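Local coordinates for protein COG3291: FOG: PKD repeat (PDB 1WMX) that is the family 30 carbohydrate-binding module of a large, probably cellulose-degrading enzyme, CelJ, and probably helps hold that enzyme on its polysaccharide substrate, at residues Leu9-Phe14 with Leu68-Trp73. Numbering follows the deposited sequence.
Sequences LDVQIF and LTLRGW. With SO4 (sulfate ion), chain C.
Ile13 meets the 68-73 segment with both branches. Its CG2, anti to the backbone N, lies 4.0 Å from Leu68 CB, the two side chains crossing at about a right angle, while CD1, at the end of the other branch, comes to 4.4 Å from Leu70 CD1. Val11 continues this apolar seam: CG1, also anti to its own N (chi1 176°), approaches Leu70 CG at 4.5 Å and sits obliquely by the guanidinium of Arg71. No direct hydrogen bond joins the segments. Instead a water donates to both Ile13 O and Thr69 O, and a sulfate, probably from the crystallisation liquor, bridges the outer end. Gln12 N gives sulfate O2 a nearly straight hydrogen bond of 3.0 Å (171°). From the other segment, Arg71 NH1 donates to sulfate O1 at 3.1 Å and Arg71 NH2 to sulfate O4 at 3.0 Å. Arg71 NH1 also donates a hydrogen bond to Leu70 O, 2.9 Å away, from above the carbonyl plane, which steadies the bent arginine chain. Strand 11-14 pairs with 168-178 in one sheet and strand 64-69 with 155-161 in the other, where Leu158 adds to the cover on Ile13. Apolar residues meeting between two antiparallel sheets are the hallmark of the beta-sandwich fold of this module.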
ATOM      1  N   LEU B   9      -0.372  -2.985 -28.364  1.00 38.20           N
ATOM      2  CA  LEU B   9      -1.169  -1.769 -28.469  1.00 37.71           C
ATOM      3  C   LEU B   9      -1.028  -0.965 -27.181  1.00 36.83           C
ATOM      4  O   LEU B   9      -0.708  -1.519 -26.127  1.00 35.32           O
ATOM      5  CB  LEU B   9      -2.649  -2.106 -28.690  1.00 38.92           C
ATOM      6  CG  LEU B   9      -3.056  -2.684 -30.047  1.00 41.72           C
ATOM      7  CD1 LEU B   9      -2.730  -1.684 -31.153  1.00 45.01           C
ATOM      8  CD2 LEU B   9      -2.320  -3.990 -30.286  1.00 44.31           C
ATOM      9  N   ASP B  10      -1.256   0.339 -27.274  1.00 36.67           N
ATOM     10  CA  ASP B  10      -1.175   1.207 -26.109  1.00 36.63           C
ATOM     11  C   ASP B  10      -2.322   0.901 -25.157  1.00 36.77           C
ATOM     12  O   ASP B  10      -3.398   0.472 -25.576  1.00 36.41           O
ATOM     13  CB  ASP B  10      -1.260   2.681 -26.519  1.00 37.92           C
ATOM     14  CG  ASP B  10      -0.005   3.174 -27.192  1.00 39.61           C
ATOM     15  OD1 ASP B  10       0.018   4.360 -27.595  1.00 41.71           O
ATOM     16  OD2 ASP B  10       0.963   2.391 -27.322  1.00 38.07           O
ATOM     17  N   VAL B  11      -2.082   1.117 -23.871  1.00 35.83           N
ATOM     18  CA  VAL B  11      -3.106   0.892 -22.860  1.00 35.52           C
ATOM     19  C   VAL B  11      -3.501   2.281 -22.392  1.00 34.86           C
ATOM     20  O   VAL B  11      -2.745   2.948 -21.684  1.00 34.87           O
ATOM     21  CB  VAL B  11      -2.569   0.057 -21.679  1.00 35.86           C
ATOM     22  CG1 VAL B  11      -3.641  -0.076 -20.601  1.00 36.75           C
ATOM     23  CG2 VAL B  11      -2.161  -1.328 -22.174  1.00 34.98           C
ATOM     24  N   GLN B  12      -4.628   2.688 -22.774  1.00 34.02           N
ATOM     25  CA  GLN B  12      -5.119   3.993 -22.480  1.00 33.22           C
ATOM     26  C   GLN B  12      -5.797   4.015 -21.099  1.00 32.75           C
ATOM     27  O   GLN B  12      -6.663   3.185 -20.808  1.00 32.60           O
ATOM     28  CB  GLN B  12      -6.050   4.278 -23.530  1.00 32.58           C
ATOM     29  CG  GLN B  12      -6.591   5.642 -23.349  1.00 35.12           C
ATOM     30  CD  GLN B  12      -5.750   6.699 -24.037  1.00 36.89           C
ATOM     31  OE1 GLN B  12      -5.287   6.474 -25.160  1.00 39.17           O
ATOM     32  NE2 GLN B  12      -5.539   7.846 -23.419  1.00 36.08           N
ATOM     33  N   ILE B  13      -5.379   4.930 -20.214  1.00 32.96           N
ATOM     34  CA  ILE B  13      -5.929   4.993 -18.873  1.00 30.39           C
ATOM     35  C   ILE B  13      -6.976   6.108 -18.786  1.00 31.50           C
ATOM     36  O   ILE B  13      -8.020   5.947 -18.152  1.00 32.28           O
ATOM     37  CB  ILE B  13      -4.805   5.199 -17.830  1.00 30.75           C
ATOM     38  CG1 ILE B  13      -3.857   3.999 -17.874  1.00 30.76           C
ATOM     39  CG2 ILE B  13      -5.400   5.334 -16.430  1.00 29.31           C
ATOM     40  CD1 ILE B  13      -2.633   4.137 -16.988  1.00 31.23           C
ATOM     41  N   PHE B  14      -6.693   7.236 -19.432  1.00 30.79           N
ATOM     42  CA  PHE B  14      -7.621   8.357 -19.456  1.00 31.02           C
ATOM     43  C   PHE B  14      -7.537   9.045 -20.798  1.00 32.29           C
ATOM     44  O   PHE B  14      -6.445   9.258 -21.327  1.00 30.41           O
ATOM     45  CB  PHE B  14      -7.301   9.409 -18.396  1.00 28.45           C
ATOM     46  CG  PHE B  14      -8.045  10.704 -18.610  1.00 28.97           C
ATOM     47  CD1 PHE B  14      -9.422  10.771 -18.417  1.00 28.76           C
ATOM     48  CD2 PHE B  14      -7.385  11.836 -19.091  1.00 28.63           C
ATOM     49  CE1 PHE B  14     -10.133  11.946 -18.706  1.00 27.96           C
ATOM     50  CE2 PHE B  14      -8.090  13.015 -19.385  1.00 28.64           C
ATOM     51  CZ  PHE B  14      -9.464  13.065 -19.191  1.00 29.64           C
ATOM     52  N   LEU B  68      -6.762   4.586 -10.442  1.00 26.52           N
ATOM     53  CA  LEU B  68      -7.365   4.583 -11.772  1.00 25.60           C
ATOM     54  C   LEU B  68      -7.164   3.193 -12.380  1.00 24.55           C
ATOM     55  O   LEU B  68      -6.054   2.816 -12.744  1.00 23.23           O
ATOM     56  CB  LEU B  68      -6.710   5.653 -12.645  1.00 25.62           C
ATOM     57  CG  LEU B  68      -6.751   7.090 -12.109  1.00 26.86           C
ATOM     58  CD1 LEU B  68      -5.928   7.989 -13.009  1.00 25.79           C
ATOM     59  CD2 LEU B  68      -8.196   7.581 -12.017  1.00 25.88           C
ATOM     60  N   THR B  69      -8.246   2.432 -12.490  1.00 25.29           N
ATOM     61  CA  THR B  69      -8.165   1.081 -13.014  1.00 26.11           C
ATOM     62  C   THR B  69      -7.831   1.011 -14.505  1.00 26.76           C
ATOM     63  O   THR B  69      -8.154   1.919 -15.278  1.00 27.08           O
ATOM     64  CB  THR B  69      -9.484   0.314 -12.783  1.00 25.21           C
ATOM     65  OG1 THR B  69     -10.533   0.962 -13.501  1.00 27.44           O
ATOM     66  CG2 THR B  69      -9.857   0.291 -11.301  1.00 24.41           C
ATOM     67  N   LEU B  70      -7.182  -0.086 -14.896  1.00 29.17           N
ATOM     68  CA  LEU B  70      -6.808  -0.321 -16.284  1.00 28.53           C
ATOM     69  C   LEU B  70      -7.862  -1.210 -16.923  1.00 30.18           C
ATOM     70  O   LEU B  70      -8.108  -1.129 -18.116  1.00 30.11           O
ATOM     71  CB  LEU B  70      -5.445  -1.018 -16.362  1.00 28.45           C
ATOM     72  CG  LEU B  70      -4.175  -0.186 -16.161  1.00 27.01           C
ATOM     73  CD1 LEU B  70      -4.264   0.650 -14.907  1.00 26.71           C
ATOM     74  CD2 LEU B  70      -2.984  -1.130 -16.095  1.00 29.32           C
ATOM     75  N   ARG B  71      -8.474  -2.062 -16.106  1.00 31.25           N
ATOM     76  CA  ARG B  71      -9.500  -2.994 -16.566  1.00 31.67           C
ATOM     77  C   ARG B  71     -10.656  -3.144 -15.579  1.00 31.01           C
ATOM     78  O   ARG B  71     -11.076  -4.261 -15.272  1.00 29.68           O
ATOM     79  CB  ARG B  71      -8.876  -4.366 -16.833  1.00 33.87           C
ATOM     80  CG  ARG B  71      -8.000  -4.433 -18.085  1.00 35.46           C
ATOM     81  CD  ARG B  71      -8.851  -4.370 -19.342  1.00 36.35           C
ATOM     82  NE  ARG B  71      -8.078  -4.544 -20.568  1.00 38.27           N
ATOM     83  CZ  ARG B  71      -7.414  -3.576 -21.190  1.00 38.41           C
ATOM     84  NH1 ARG B  71      -7.419  -2.341 -20.711  1.00 38.07           N
ATOM     85  NH2 ARG B  71      -6.748  -3.844 -22.306  1.00 39.25           N
ATOM     86  N   GLY B  72     -11.152  -2.014 -15.080  1.00 30.56           N
ATOM     87  CA  GLY B  72     -12.268  -2.022 -14.150  1.00 30.09           C
ATOM     88  C   GLY B  72     -12.072  -2.905 -12.937  1.00 30.53           C
ATOM     89  O   GLY B  72     -13.024  -3.559 -12.498  1.00 29.94           O
ATOM     90  N   TRP B  73     -10.841  -2.923 -12.416  1.00 29.62           N
ATOM     91  CA  TRP B  73     -10.435  -3.708 -11.245  1.00 29.66           C
ATOM     92  C   TRP B  73      -9.866  -5.114 -11.525  1.00 29.78           C
ATOM     93  O   TRP B  73      -9.306  -5.756 -10.636  1.00 28.00           O
ATOM     94  CB  TRP B  73     -11.567  -3.774 -10.209  1.00 28.14           C
ATOM     95  CG  TRP B  73     -11.882  -2.422  -9.608  1.00 26.44           C
ATOM     96  CD1 TRP B  73     -13.026  -1.682  -9.786  1.00 25.11           C
ATOM     97  CD2 TRP B  73     -11.030  -1.638  -8.761  1.00 25.50           C
ATOM     98  NE1 TRP B  73     -12.935  -0.492  -9.103  1.00 24.95           N
ATOM     99  CE2 TRP B  73     -11.719  -0.438  -8.466  1.00 25.76           C
ATOM    100  CE3 TRP B  73      -9.748  -1.829  -8.227  1.00 24.95           C
ATOM    101  CZ2 TRP B  73     -11.169   0.567  -7.659  1.00 27.13           C
ATOM    102  CZ3 TRP B  73      -9.201  -0.828  -7.423  1.00 25.50           C
ATOM    103  CH2 TRP B  73      -9.912   0.353  -7.149  1.00 25.14           C
TER
HETATM  104  S   SO4 C 300      -7.378   0.091 -23.626  1.00 45.46           S
HETATM  105  O1  SO4 C 300      -7.357   0.415 -22.186  1.00 45.39           O
HETATM  106  O2  SO4 C 300      -6.563   1.077 -24.361  1.00 45.10           O
HETATM  107  O3  SO4 C 300      -8.763   0.127 -24.128  1.00 46.22           O
HETATM  108  O4  SO4 C 300      -6.820  -1.261 -23.824  1.00 48.24           O
HETATM  109  O   HOH W   1      -8.563   3.147 -17.595  1.00 24.17           O